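Local coordinates for DUF3209 family protein (Thermus thermophilus, PDB 2EHW), which is of unknown function and folds as a single all-helical chain, with a compact bundle of helices and one very long C-terminal helix projecting from it, at residues 3-8 with 39-44; 9-14 with 26-31; 56-61 with 86-91; 63-68 with 79-84. One frame throughout, in Å; residues are numbered along the deposited sequence.

In the fold
All four contacts join helices. Interactions 1 and 2 share helix 4-16, which packs on helix 39-46 in the first and on helix 25-31 in the second; their centres are about 8 Å apart, and interaction 2 is nested within the loop that interaction 1 closes. Interactions 3 and 4 both join helix 50-70 to helix 75-115, centres about 10 Å apart, with 4 nested inside 3. The two pairs follow in series and meet through Leu44 on Ala56, Arg43 with Glu59, and Glu5 on Val84. Only interactions 2 and 4, about 18 Å apart between centres, do not touch. Helices 4-16 and 39-46 thus pack against the hairpin whose second arm is the long helix, and helix 25-31 packs on those two.

Interaction 1: 3-8 with 39-44; sequences CHELSA and PELKRL
Helices 4-8 and 39-44 run nearly side by side in the same direction, their axes 25° apart and 9.4 Å at closest approach, and they come nearest where the CA atoms of Ala8 and Leu44 stand 6.0 Å apart. The methyl of Ala8 is small enough to sit between two leucines one helical turn apart. Its CB meets Leu44 CD2 at 3.8 Å and, at the same separation, the backbone O of Leu41. Leu44 reaches it with CG anti to its own backbone N (chi1 180°), and the same CD2 methyl lies 4.0 Å from Glu5 O. Leu41 turns the other way, its CG anti to the carbonyl carbon, and spreads its two methyls over the first turn of helix 4-16: CD1 is 4.0 Å from His4 CB, while CD2 is 3.8 Å from His4 O. This is aliphatic packing in the interior of a small helical bundle, where helix 25-31 adds Leu31 against His4 and Ala8, and helix 50-70 backs Leu44 with Leu53 and Ala56. Beside the leucines the buried carboxylates of Glu5 and Glu40 come to 5.8 Å between their OE2 atoms; Arg38 makes a salt bridge to each, which would offset their mutual repulsion.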
loop_
_atom_site.group_PDB
_atom_site.type_symbol
_atom_site.label_atom_id
_atom_site.label_comp_id
_atom_site.label_asym_id
_atom_site.label_seq_id
_atom_site.Cartn_x
_atom_site.Cartn_y
_atom_site.Cartn_z
ATOM N N CYS A 3 -12.999 3.653 -5.578
ATOM C CA CYS A 3 -11.998 3.778 -4.482
ATOM C C CYS A 3 -11.484 2.395 -4.105
ATOM O O CYS A 3 -10.973 2.182 -3.002
ATOM C CB CYS A 3 -12.634 4.446 -3.263
ATOM S SG CYS A 3 -14.110 3.585 -2.642
ATOM N N HIS A 4 -11.629 1.451 -5.030
ATOM C CA HIS A 4 -11.176 0.085 -4.805
ATOM C C HIS A 4 -9.701 0.042 -4.435
ATOM O O HIS A 4 -9.263 -0.846 -3.707
ATOM C CB HIS A 4 -11.438 -0.747 -6.058
ATOM C CG HIS A 4 -12.890 -0.859 -6.398
ATOM N ND1 HIS A 4 -13.358 -0.841 -7.695
ATOM C CD2 HIS A 4 -13.980 -0.985 -5.606
ATOM C CE1 HIS A 4 -14.675 -0.949 -7.686
ATOM N NE2 HIS A 4 -15.078 -1.038 -6.431
ATOM N N GLU A 5 -8.942 1.011 -4.936
ATOM C CA GLU A 5 -7.514 1.089 -4.654
ATOM C C GLU A 5 -7.285 1.473 -3.193
ATOM O O GLU A 5 -6.390 0.948 -2.530
ATOM C CB GLU A 5 -6.843 2.134 -5.554
ATOM C CG GLU A 5 -6.704 1.767 -7.022
ATOM C CD GLU A 5 -7.995 1.899 -7.822
ATOM O OE1 GLU A 5 -8.974 2.519 -7.335
ATOM O OE2 GLU A 5 -8.010 1.387 -8.964
ATOM N N LEU A 6 -8.088 2.406 -2.698
ATOM C CA LEU A 6 -7.961 2.844 -1.318
ATOM C C LEU A 6 -8.365 1.722 -0.363
ATOM O O LEU A 6 -7.708 1.503 0.647
ATOM C CB LEU A 6 -8.818 4.093 -1.075
ATOM C CG LEU A 6 -8.397 5.356 -1.837
ATOM C CD1 LEU A 6 -9.218 6.537 -1.345
ATOM C CD2 LEU A 6 -6.909 5.634 -1.620
ATOM N N SER A 7 -9.439 1.007 -0.689
ATOM C CA SER A 7 -9.893 -0.104 0.148
ATOM C C SER A 7 -8.816 -1.181 0.259
ATOM O O SER A 7 -8.365 -1.512 1.360
ATOM C CB SER A 7 -11.165 -0.735 -0.432
ATOM O OG SER A 7 -12.279 0.131 -0.307
ATOM N N ALA A 8 -8.410 -1.722 -0.886
ATOM C CA ALA A 8 -7.397 -2.771 -0.936
ATOM C C ALA A 8 -6.192 -2.367 -0.110
ATOM O O ALA A 8 -5.652 -3.160 0.654
ATOM C CB ALA A 8 -6.979 -3.033 -2.389
ATOM N N PRO A 39 -6.683 -8.468 -10.842
ATOM C CA PRO A 39 -5.776 -9.286 -10.031
ATOM C C PRO A 39 -4.847 -8.474 -9.134
ATOM O O PRO A 39 -4.464 -8.923 -8.056
ATOM C CB PRO A 39 -4.979 -10.073 -11.076
ATOM C CG PRO A 39 -5.774 -9.935 -12.360
ATOM C CD PRO A 39 -6.320 -8.549 -12.268
ATOM N N GLU A 40 -4.476 -7.283 -9.590
ATOM C CA GLU A 40 -3.567 -6.449 -8.821
ATOM C C GLU A 40 -4.207 -6.031 -7.497
ATOM O O GLU A 40 -3.523 -5.917 -6.482
ATOM C CB GLU A 40 -3.147 -5.209 -9.626
ATOM C CG GLU A 40 -4.218 -4.154 -9.759
ATOM C CD GLU A 40 -5.157 -4.402 -10.911
ATOM O OE1 GLU A 40 -5.307 -5.568 -11.326
ATOM O OE2 GLU A 40 -5.755 -3.421 -11.397
ATOM N N LEU A 41 -5.519 -5.815 -7.508
ATOM C CA LEU A 41 -6.220 -5.424 -6.293
ATOM C C LEU A 41 -6.110 -6.552 -5.282
ATOM O O LEU A 41 -5.925 -6.313 -4.087
ATOM C CB LEU A 41 -7.687 -5.107 -6.602
ATOM C CG LEU A 41 -7.937 -3.828 -7.411
ATOM C CD1 LEU A 41 -9.402 -3.735 -7.823
ATOM C CD2 LEU A 41 -7.538 -2.611 -6.575
ATOM N N LYS A 42 -6.206 -7.787 -5.761
ATOM C CA LYS A 42 -6.093 -8.938 -4.874
ATOM C C LYS A 42 -4.684 -9.014 -4.315
ATOM O O LYS A 42 -4.493 -9.234 -3.123
ATOM C CB LYS A 42 -6.412 -10.244 -5.610
ATOM C CG LYS A 42 -6.202 -11.470 -4.720
ATOM C CD LYS A 42 -6.631 -12.773 -5.378
ATOM C CE LYS A 42 -6.493 -13.924 -4.390
ATOM N NZ LYS A 42 -6.908 -15.227 -4.970
ATOM N N ARG A 43 -3.694 -8.846 -5.185
ATOM C CA ARG A 43 -2.302 -8.884 -4.748
ATOM C C ARG A 43 -2.024 -7.764 -3.747
ATOM O O ARG A 43 -1.241 -7.943 -2.816
ATOM C CB ARG A 43 -1.352 -8.732 -5.936
ATOM C CG ARG A 43 -1.167 -9.986 -6.777
ATOM C CD ARG A 43 -0.012 -9.799 -7.759
ATOM N NE ARG A 43 -0.364 -8.936 -8.888
ATOM C CZ ARG A 43 -1.168 -9.303 -9.881
ATOM N NH1 ARG A 43 -1.436 -8.462 -10.873
ATOM N NH2 ARG A 43 -1.704 -10.521 -9.884
ATOM N N LEU A 44 -2.658 -6.612 -3.957
ATOM C CA LEU A 44 -2.484 -5.458 -3.076
ATOM C C LEU A 44 -3.056 -5.728 -1.676
ATOM O O LEU A 44 -2.367 -5.555 -0.672
ATOM C CB LEU A 44 -3.165 -4.221 -3.693
ATOM C CG LEU A 44 -3.114 -2.884 -2.938
ATOM C CD1 LEU A 44 -1.683 -2.558 -2.545
ATOM C CD2 LEU A 44 -3.697 -1.778 -3.811
#

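Interaction 2: 9-14 with 26-31; sequences LRIAIG and HEREEL
Ile11 points at helix 26-31 and is met there by Glu27, Arg28 and Leu31. The side chains of Ile11 and Glu27 slide past one another in opposite senses, with Ile11 CG1 4.1 Å from Glu27 CB. Arg28 instead runs across the isoleucine. Its CG touches the Ile11 CD1 methyl at 3.6 Å, and its extended chain then carries the guanidinium on until one face lies over Ile11 CG2, which sits 3.5 Å above the plane, toward its rim. Placing CG1 anti to the carbonyl carbon (chi1 -70°) lets the isoleucine present CD1 to the backbone and CG of Arg28 while CG2 is left for the guanidinium. The charge of Arg28 is engaged by Glu15, one residue beyond segment 9-14, so the group is held from the same helix that it covers. The same CD1 methyl of Ile11 also meets Leu31 CD2 at 4.1 Å. Nearer solvent, Arg10 extends toward Glu27, and NH2 comes within 3.3 Å of OE2. The guanidinium and carboxylate planes are 77° apart and the oxygen lies well out of the guanidinium plane, so this salt bridge is one of charges without a directed N-H. With the axes of 9-14 and 26-31 at 138° and 10.0 Å at closest approach, the contact lies in an obliquely crossed hairpin of the successive helices 4-16 and 25-31, an apolar centre edged by charged side chains.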
loop_
_atom_site.group_PDB
_atom_site.type_symbol
_atom_site.label_atom_id
_atom_site.label_comp_id
_atom_site.label_asym_id
_atom_site.label_seq_id
_atom_site.Cartn_x
_atom_site.Cartn_y
_atom_site.Cartn_z
ATOM N N LEU A 9 -5.780 -1.119 -0.266
ATOM C CA LEU A 9 -4.635 -0.602 0.463
ATOM C C LEU A 9 -4.935 -0.540 1.952
ATOM O O LEU A 9 -4.073 -0.844 2.775
ATOM C CB LEU A 9 -4.271 0.789 -0.058
ATOM C CG LEU A 9 -3.127 1.534 0.621
ATOM C CD1 LEU A 9 -1.917 0.626 0.766
ATOM C CD2 LEU A 9 -2.779 2.764 -0.220
ATOM N N ARG A 10 -6.157 -0.156 2.307
ATOM C CA ARG A 10 -6.487 -0.085 3.719
ATOM C C ARG A 10 -6.462 -1.490 4.322
ATOM O O ARG A 10 -6.076 -1.687 5.475
ATOM C CB ARG A 10 -7.861 0.552 3.943
ATOM C CG ARG A 10 -8.023 0.978 5.391
ATOM C CD ARG A 10 -9.320 1.672 5.720
ATOM N NE ARG A 10 -9.465 1.744 7.178
ATOM C CZ ARG A 10 -10.489 2.297 7.811
ATOM N NH1 ARG A 10 -10.527 2.308 9.134
ATOM N NH2 ARG A 10 -11.479 2.841 7.122
ATOM N N ILE A 11 -6.867 -2.475 3.531
ATOM C CA ILE A 11 -6.873 -3.849 4.006
ATOM C C ILE A 11 -5.463 -4.323 4.346
ATOM O O ILE A 11 -5.227 -4.845 5.432
ATOM C CB ILE A 11 -7.501 -4.788 2.954
ATOM C CG1 ILE A 11 -9.002 -4.507 2.876
ATOM C CG2 ILE A 11 -7.249 -6.243 3.316
ATOM C CD1 ILE A 11 -9.731 -5.304 1.814
ATOM N N ALA A 12 -4.523 -4.122 3.431
ATOM C CA ALA A 12 -3.149 -4.566 3.661
ATOM C C ALA A 12 -2.547 -3.897 4.897
ATOM O O ALA A 12 -1.880 -4.541 5.704
ATOM C CB ALA A 12 -2.285 -4.277 2.430
ATOM N N ILE A 13 -2.770 -2.599 5.038
ATOM C CA ILE A 13 -2.232 -1.907 6.185
ATOM C C ILE A 13 -2.900 -2.428 7.448
ATOM O O ILE A 13 -2.275 -2.494 8.508
ATOM C CB ILE A 13 -2.455 -0.401 6.073
ATOM C CG1 ILE A 13 -1.756 0.123 4.818
ATOM C CG2 ILE A 13 -1.893 0.299 7.313
ATOM C CD1 ILE A 13 -0.256 -0.118 4.829
ATOM N N GLY A 14 -4.174 -2.802 7.317
ATOM C CA GLY A 14 -4.927 -3.329 8.440
ATOM C C GLY A 14 -4.359 -4.657 8.901
ATOM O O GLY A 14 -4.158 -4.877 10.096
ATOM N N HIS A 26 -16.599 -3.907 5.235
ATOM C CA HIS A 26 -17.102 -3.250 4.038
ATOM C C HIS A 26 -16.070 -3.022 2.948
ATOM O O HIS A 26 -16.423 -2.860 1.777
ATOM C CB HIS A 26 -17.790 -1.942 4.417
ATOM C CG HIS A 26 -18.961 -2.139 5.328
ATOM N ND1 HIS A 26 -18.831 -2.662 6.598
ATOM C CD2 HIS A 26 -20.289 -1.949 5.133
ATOM C CE1 HIS A 26 -20.029 -2.788 7.144
ATOM N NE2 HIS A 26 -20.930 -2.364 6.276
ATOM N N GLU A 27 -14.796 -3.017 3.317
ATOM C CA GLU A 27 -13.773 -2.822 2.310
ATOM C C GLU A 27 -13.580 -4.115 1.537
ATOM O O GLU A 27 -13.293 -4.087 0.344
ATOM C CB GLU A 27 -12.453 -2.368 2.934
ATOM C CG GLU A 27 -12.448 -0.913 3.365
ATOM C CD GLU A 27 -12.919 -0.727 4.789
ATOM O OE1 GLU A 27 -13.410 -1.711 5.383
ATOM O OE2 GLU A 27 -12.800 0.403 5.310
ATOM N N ARG A 28 -13.748 -5.250 2.209
ATOM C CA ARG A 28 -13.593 -6.529 1.528
ATOM C C ARG A 28 -14.826 -6.820 0.677
ATOM O O ARG A 28 -14.746 -7.550 -0.313
ATOM C CB ARG A 28 -13.373 -7.674 2.531
ATOM C CG ARG A 28 -12.035 -7.639 3.274
ATOM C CD ARG A 28 -11.829 -8.923 4.072
ATOM N NE ARG A 28 -10.746 -8.828 5.053
ATOM C CZ ARG A 28 -9.474 -9.137 4.818
ATOM N NH1 ARG A 28 -8.573 -9.016 5.787
ATOM N NH2 ARG A 28 -9.099 -9.565 3.619
ATOM N N GLU A 29 -15.965 -6.242 1.052
ATOM C CA GLU A 29 -17.197 -6.462 0.306
ATOM C C GLU A 29 -17.221 -5.682 -1.000
ATOM O O GLU A 29 -17.651 -6.203 -2.028
ATOM C CB GLU A 29 -18.419 -6.092 1.154
ATOM C CG GLU A 29 -18.427 -6.734 2.524
ATOM C CD GLU A 29 -19.825 -6.940 3.068
ATOM O OE1 GLU A 29 -20.646 -6.002 2.957
ATOM O OE2 GLU A 29 -20.091 -8.039 3.613
ATOM N N GLU A 30 -16.760 -4.433 -0.958
ATOM C CA GLU A 30 -16.716 -3.590 -2.152
ATOM C C GLU A 30 -15.738 -4.150 -3.172
ATOM O O GLU A 30 -15.981 -4.121 -4.375
ATOM C CB GLU A 30 -16.264 -2.171 -1.802
ATOM C CG GLU A 30 -17.237 -1.371 -0.972
ATOM C CD GLU A 30 -16.922 0.116 -0.999
ATOM O OE1 GLU A 30 -15.826 0.517 -0.547
ATOM O OE2 GLU A 30 -17.772 0.887 -1.486
ATOM N N LEU A 31 -14.628 -4.661 -2.667
ATOM C CA LEU A 31 -13.558 -5.199 -3.498
ATOM C C LEU A 31 -13.845 -6.571 -4.105
ATOM O O LEU A 31 -13.525 -6.826 -5.266
ATOM C CB LEU A 31 -12.286 -5.278 -2.657
ATOM C CG LEU A 31 -10.926 -5.158 -3.335
ATOM C CD1 LEU A 31 -10.819 -3.832 -4.100
ATOM C CD2 LEU A 31 -9.860 -5.243 -2.251
#

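Interaction 3: 56-61 with 86-91; sequences ALREAL and AMEGRL
Leu57 and Glu88 mark the closest backbone approach, 7.5 Å between CA atoms, in a nearly antiparallel helix pair (167°) that belongs to the hairpin of helices 50-70 and 75-115; segment 86-91 lies in a stretch predicted to be coiled coil. Leu57 places its CG anti to the backbone N (chi1 -175°), which sends CD2 across the gap to a spot 3.9 Å from both CA and CB of Glu88. The same methyl reaches Leu91 CD2 at 3.9 Å, and these two leucines slide past each other in opposite directions. Glu88 is fully extended (chi1 179°), so its aliphatic part passes beside Leu57 and its carboxylate arrives among the side chains of the opposite helix. There Leu61 sets CD1 3.7 Å from each carboxylate oxygen. Arg58 crosses Glu88 at about a right angle. No salt bridge results: Arg58 NE remains 4.8 Å from Glu88 OE2, a separation at which some electrostatic attraction may remain. What OE2 touches instead is the aliphatic stem of the arginine, with Arg58 CG at 3.5 Å.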
loop_
_atom_site.group_PDB
_atom_site.type_symbol
_atom_site.label_atom_id
_atom_site.label_comp_id
_atom_site.label_asym_id
_atom_site.label_seq_id
_atom_site.Cartn_x
_atom_site.Cartn_y
_atom_site.Cartn_z
ATOM N N ALA A 56 2.371 -3.888 -5.830
ATOM C CA ALA A 56 0.966 -4.053 -6.185
ATOM C C ALA A 56 0.277 -2.700 -6.369
ATOM O O ALA A 56 -0.608 -2.551 -7.221
ATOM C CB ALA A 56 0.238 -4.863 -5.123
ATOM N N LEU A 57 0.684 -1.711 -5.576
ATOM C CA LEU A 57 0.076 -0.385 -5.676
ATOM C C LEU A 57 0.423 0.266 -7.013
ATOM O O LEU A 57 -0.428 0.903 -7.634
ATOM C CB LEU A 57 0.534 0.507 -4.519
ATOM C CG LEU A 57 -0.118 1.899 -4.434
ATOM C CD1 LEU A 57 -1.636 1.784 -4.563
ATOM C CD2 LEU A 57 0.249 2.551 -3.110
ATOM N N ARG A 58 1.670 0.099 -7.451
ATOM C CA ARG A 58 2.105 0.665 -8.726
ATOM C C ARG A 58 1.276 0.067 -9.856
ATOM O O ARG A 58 0.907 0.763 -10.810
ATOM C CB ARG A 58 3.602 0.409 -8.952
ATOM C CG ARG A 58 4.480 1.574 -8.477
ATOM C CD ARG A 58 5.953 1.397 -8.839
ATOM N NE ARG A 58 6.712 0.763 -7.766
ATOM C CZ ARG A 58 7.133 -0.495 -7.781
ATOM N NH1 ARG A 58 6.882 -1.284 -8.822
ATOM N NH2 ARG A 58 7.809 -0.965 -6.746
ATOM N N GLU A 59 0.968 -1.220 -9.732
ATOM C CA GLU A 59 0.147 -1.902 -10.727
ATOM C C GLU A 59 -1.226 -1.242 -10.771
ATOM O O GLU A 59 -1.748 -0.933 -11.842
ATOM C CB GLU A 59 -0.030 -3.382 -10.372
ATOM C CG GLU A 59 1.093 -4.308 -10.821
ATOM C CD GLU A 59 0.645 -5.768 -10.909
ATOM O OE1 GLU A 59 0.587 -6.459 -9.865
ATOM O OE2 GLU A 59 0.331 -6.218 -12.032
ATOM N N ALA A 60 -1.807 -1.019 -9.596
ATOM C CA ALA A 60 -3.125 -0.408 -9.510
ATOM C C ALA A 60 -3.136 1.006 -10.077
ATOM O O ALA A 60 -4.138 1.437 -10.656
ATOM C CB ALA A 60 -3.605 -0.402 -8.065
ATOM N N LEU A 61 -2.031 1.730 -9.926
ATOM C CA LEU A 61 -1.966 3.090 -10.448
ATOM C C LEU A 61 -1.968 3.069 -11.978
ATOM O O LEU A 61 -2.487 3.980 -12.613
ATOM C CB LEU A 61 -0.729 3.829 -9.906
ATOM C CG LEU A 61 -0.869 4.395 -8.477
ATOM C CD1 LEU A 61 0.473 4.905 -7.953
ATOM C CD2 LEU A 61 -1.909 5.522 -8.479
ATOM N N ALA A 86 -0.805 10.258 -3.431
ATOM C CA ALA A 86 -0.425 10.917 -2.186
ATOM C C ALA A 86 -0.133 9.821 -1.177
ATOM O O ALA A 86 0.845 9.886 -0.435
ATOM C CB ALA A 86 -1.567 11.811 -1.681
HETATM N N MSE A 87 -0.998 8.814 -1.158
HETATM C CA MSE A 87 -0.852 7.690 -0.246
HETATM C C MSE A 87 0.384 6.865 -0.590
HETATM O O MSE A 87 1.051 6.335 0.296
HETATM C CB MSE A 87 -2.110 6.812 -0.281
HETATM C CG MSE A 87 -3.372 7.512 0.232
HETATM SE SE MSE A 87 -3.177 8.318 2.014
HETATM C CE MSE A 87 -2.658 10.106 1.455
ATOM N N GLU A 88 0.692 6.754 -1.877
ATOM C CA GLU A 88 1.867 6.003 -2.277
ATOM C C GLU A 88 3.044 6.713 -1.636
ATOM O O GLU A 88 3.951 6.083 -1.097
ATOM C CB GLU A 88 2.033 6.004 -3.797
ATOM C CG GLU A 88 3.268 5.254 -4.275
ATOM C CD GLU A 88 3.492 5.392 -5.769
ATOM O OE1 GLU A 88 3.396 6.534 -6.271
ATOM O OE2 GLU A 88 3.768 4.364 -6.435
ATOM N N GLY A 89 3.019 8.037 -1.694
ATOM C CA GLY A 89 4.093 8.803 -1.096
ATOM C C GLY A 89 4.229 8.478 0.378
ATOM O O GLY A 89 5.340 8.336 0.886
ATOM N N ARG A 90 3.105 8.346 1.076
ATOM C CA ARG A 90 3.175 8.043 2.494
ATOM C C ARG A 90 3.642 6.622 2.736
ATOM O O ARG A 90 4.325 6.348 3.720
ATOM C CB ARG A 90 1.828 8.293 3.155
ATOM C CG ARG A 90 1.480 9.772 3.195
ATOM C CD ARG A 90 0.307 10.037 4.088
ATOM N NE ARG A 90 0.643 9.751 5.476
ATOM C CZ ARG A 90 -0.141 10.040 6.507
ATOM N NH1 ARG A 90 -1.319 10.629 6.311
ATOM N NH2 ARG A 90 0.251 9.739 7.738
ATOM N N LEU A 91 3.284 5.719 1.830
ATOM C CA LEU A 91 3.699 4.329 1.960
ATOM C C LEU A 91 5.218 4.248 1.800
ATOM O O LEU A 91 5.890 3.530 2.546
ATOM C CB LEU A 91 3.007 3.459 0.906
ATOM C CG LEU A 91 3.480 2.006 0.778
ATOM C CD1 LEU A 91 3.362 1.286 2.118
ATOM C CD2 LEU A 91 2.653 1.294 -0.294
#

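Interaction 4: 63-68 with 79-84; sequences HLEERA and GLLLAV
The carboxylate of Glu65 is the flat group in this contact, and Leu81 lies against one side of it: the CD1 methyl stands above the plane, almost equally far from all three atoms, 4.0 Å from OE1 and 4.1 Å from OE2. CD2 of Leu81 comes over the same side at OE1, and no hydrogen bond or charge pair links the two helices here. The bend of Glu65 at chi2 (76°) brings the acid back beside the leucine. Deeper in, Leu81 CD1 also rests on Ala68 CB at 3.6 Å. Leu64 is the central piece. Its CG packs on Leu81 CD2 at 3.7 Å as the two side chains slide past each other in opposite directions, whereas Leu80 crosses it at about a right angle, with Leu64 CD1 and Leu80 CD2 3.6 Å apart. The other branch, Leu64 CD2, reaches Val84 CG2 at 3.7 Å. These interlocked aliphatic groups join the two arms of an antiparallel helical hairpin; the axes of 63-68 and 79-84 stand 158° apart. Trp77, at the start of helix 75-115, covers Leu64 and Ala68 near the turn; Glu5 of helix 4-16 packs on Leu64, Leu80 and Val84, and Leu61, just before segment 63-68 on helix 50-70, meets Leu81 and Val84.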
loop_
_atom_site.group_PDB
_atom_site.type_symbol
_atom_site.label_atom_id
_atom_site.label_comp_id
_atom_site.label_asym_id
_atom_site.label_seq_id
_atom_site.Cartn_x
_atom_site.Cartn_y
_atom_site.Cartn_z
ATOM N N HIS A 63 -3.599 0.911 -13.886
ATOM C CA HIS A 63 -4.997 0.719 -14.264
ATOM C C HIS A 63 -5.784 2.015 -14.111
ATOM O O HIS A 63 -6.515 2.425 -15.004
ATOM C CB HIS A 63 -5.628 -0.382 -13.406
ATOM C CG HIS A 63 -7.034 -0.718 -13.796
ATOM N ND1 HIS A 63 -8.113 0.074 -13.460
ATOM C CD2 HIS A 63 -7.536 -1.751 -14.516
ATOM C CE1 HIS A 63 -9.217 -0.457 -13.953
ATOM N NE2 HIS A 63 -8.895 -1.565 -14.598
ATOM N N LEU A 64 -5.612 2.665 -12.969
ATOM C CA LEU A 64 -6.298 3.911 -12.688
ATOM C C LEU A 64 -5.885 4.976 -13.702
ATOM O O LEU A 64 -6.710 5.760 -14.173
ATOM C CB LEU A 64 -5.960 4.362 -11.275
ATOM C CG LEU A 64 -6.792 5.460 -10.630
ATOM C CD1 LEU A 64 -8.274 5.123 -10.709
ATOM C CD2 LEU A 64 -6.345 5.595 -9.173
ATOM N N GLU A 65 -4.604 5.001 -14.042
ATOM C CA GLU A 65 -4.117 5.978 -15.001
ATOM C C GLU A 65 -4.862 5.741 -16.321
ATOM O O GLU A 65 -5.354 6.685 -16.936
ATOM C CB GLU A 65 -2.605 5.809 -15.180
ATOM C CG GLU A 65 -1.920 6.858 -16.051
ATOM C CD GLU A 65 -1.728 8.195 -15.356
ATOM O OE1 GLU A 65 -1.181 8.228 -14.233
ATOM O OE2 GLU A 65 -2.111 9.221 -15.944
ATOM N N GLU A 66 -4.957 4.476 -16.734
ATOM C CA GLU A 66 -5.645 4.116 -17.973
ATOM C C GLU A 66 -7.106 4.553 -17.916
ATOM O O GLU A 66 -7.601 5.211 -18.831
ATOM C CB GLU A 66 -5.585 2.599 -18.214
ATOM C CG GLU A 66 -4.187 2.008 -18.154
ATOM C CD GLU A 66 -4.165 0.488 -18.310
ATOM O OE1 GLU A 66 -5.091 -0.188 -17.796
ATOM O OE2 GLU A 66 -3.206 -0.029 -18.933
ATOM N N ARG A 67 -7.796 4.189 -16.839
ATOM C CA ARG A 67 -9.200 4.563 -16.702
ATOM C C ARG A 67 -9.385 6.065 -16.860
ATOM O O ARG A 67 -10.273 6.506 -17.573
ATOM C CB ARG A 67 -9.763 4.117 -15.342
ATOM C CG ARG A 67 -11.245 4.460 -15.152
ATOM C CD ARG A 67 -12.072 3.945 -16.331
ATOM N NE ARG A 67 -13.456 4.415 -16.321
ATOM C CZ ARG A 67 -14.429 3.880 -15.586
ATOM N NH1 ARG A 67 -14.176 2.843 -14.794
ATOM N NH2 ARG A 67 -15.657 4.385 -15.642
ATOM N N ALA A 68 -8.539 6.843 -16.194
ATOM C CA ALA A 68 -8.611 8.302 -16.256
ATOM C C ALA A 68 -8.362 8.864 -17.654
ATOM O O ALA A 68 -8.883 9.926 -18.002
ATOM C CB ALA A 68 -7.622 8.912 -15.278
ATOM N N GLY A 79 -9.131 12.606 -9.608
ATOM C CA GLY A 79 -9.096 12.904 -8.193
ATOM C C GLY A 79 -8.638 11.659 -7.450
ATOM O O GLY A 79 -7.943 11.744 -6.439
ATOM N N LEU A 80 -9.024 10.490 -7.954
ATOM C CA LEU A 80 -8.627 9.238 -7.314
ATOM C C LEU A 80 -7.122 9.046 -7.527
ATOM O O LEU A 80 -6.403 8.645 -6.616
ATOM C CB LEU A 80 -9.437 8.064 -7.896
ATOM C CG LEU A 80 -9.282 6.646 -7.319
ATOM C CD1 LEU A 80 -9.302 6.673 -5.798
ATOM C CD2 LEU A 80 -10.409 5.765 -7.849
ATOM N N LEU A 81 -6.645 9.371 -8.722
ATOM C CA LEU A 81 -5.222 9.244 -9.030
ATOM C C LEU A 81 -4.366 10.055 -8.058
ATOM O O LEU A 81 -3.418 9.546 -7.475
ATOM C CB LEU A 81 -4.947 9.699 -10.466
ATOM C CG LEU A 81 -4.983 8.588 -11.518
ATOM C CD1 LEU A 81 -4.861 9.170 -12.926
ATOM C CD2 LEU A 81 -3.829 7.620 -11.245
ATOM N N LEU A 82 -4.722 11.321 -7.886
ATOM C CA LEU A 82 -4.012 12.228 -7.000
ATOM C C LEU A 82 -4.031 11.692 -5.561
ATOM O O LEU A 82 -3.045 11.786 -4.834
ATOM C CB LEU A 82 -4.682 13.600 -7.070
ATOM C CG LEU A 82 -3.957 14.844 -6.572
ATOM C CD1 LEU A 82 -2.647 14.997 -7.326
ATOM C CD2 LEU A 82 -4.850 16.075 -6.798
ATOM N N ALA A 83 -5.159 11.117 -5.162
ATOM C CA ALA A 83 -5.306 10.566 -3.825
ATOM C C ALA A 83 -4.485 9.286 -3.629
ATOM O O ALA A 83 -3.864 9.090 -2.583
ATOM C CB ALA A 83 -6.776 10.285 -3.541
ATOM N N VAL A 84 -4.494 8.402 -4.617
ATOM C CA VAL A 84 -3.733 7.167 -4.484
ATOM C C VAL A 84 -2.238 7.477 -4.468
ATOM O O VAL A 84 -1.475 6.875 -3.712
ATOM C CB VAL A 84 -4.066 6.179 -5.620
ATOM C CG1 VAL A 84 -3.223 4.901 -5.481
ATOM C CG2 VAL A 84 -5.554 5.827 -5.570
#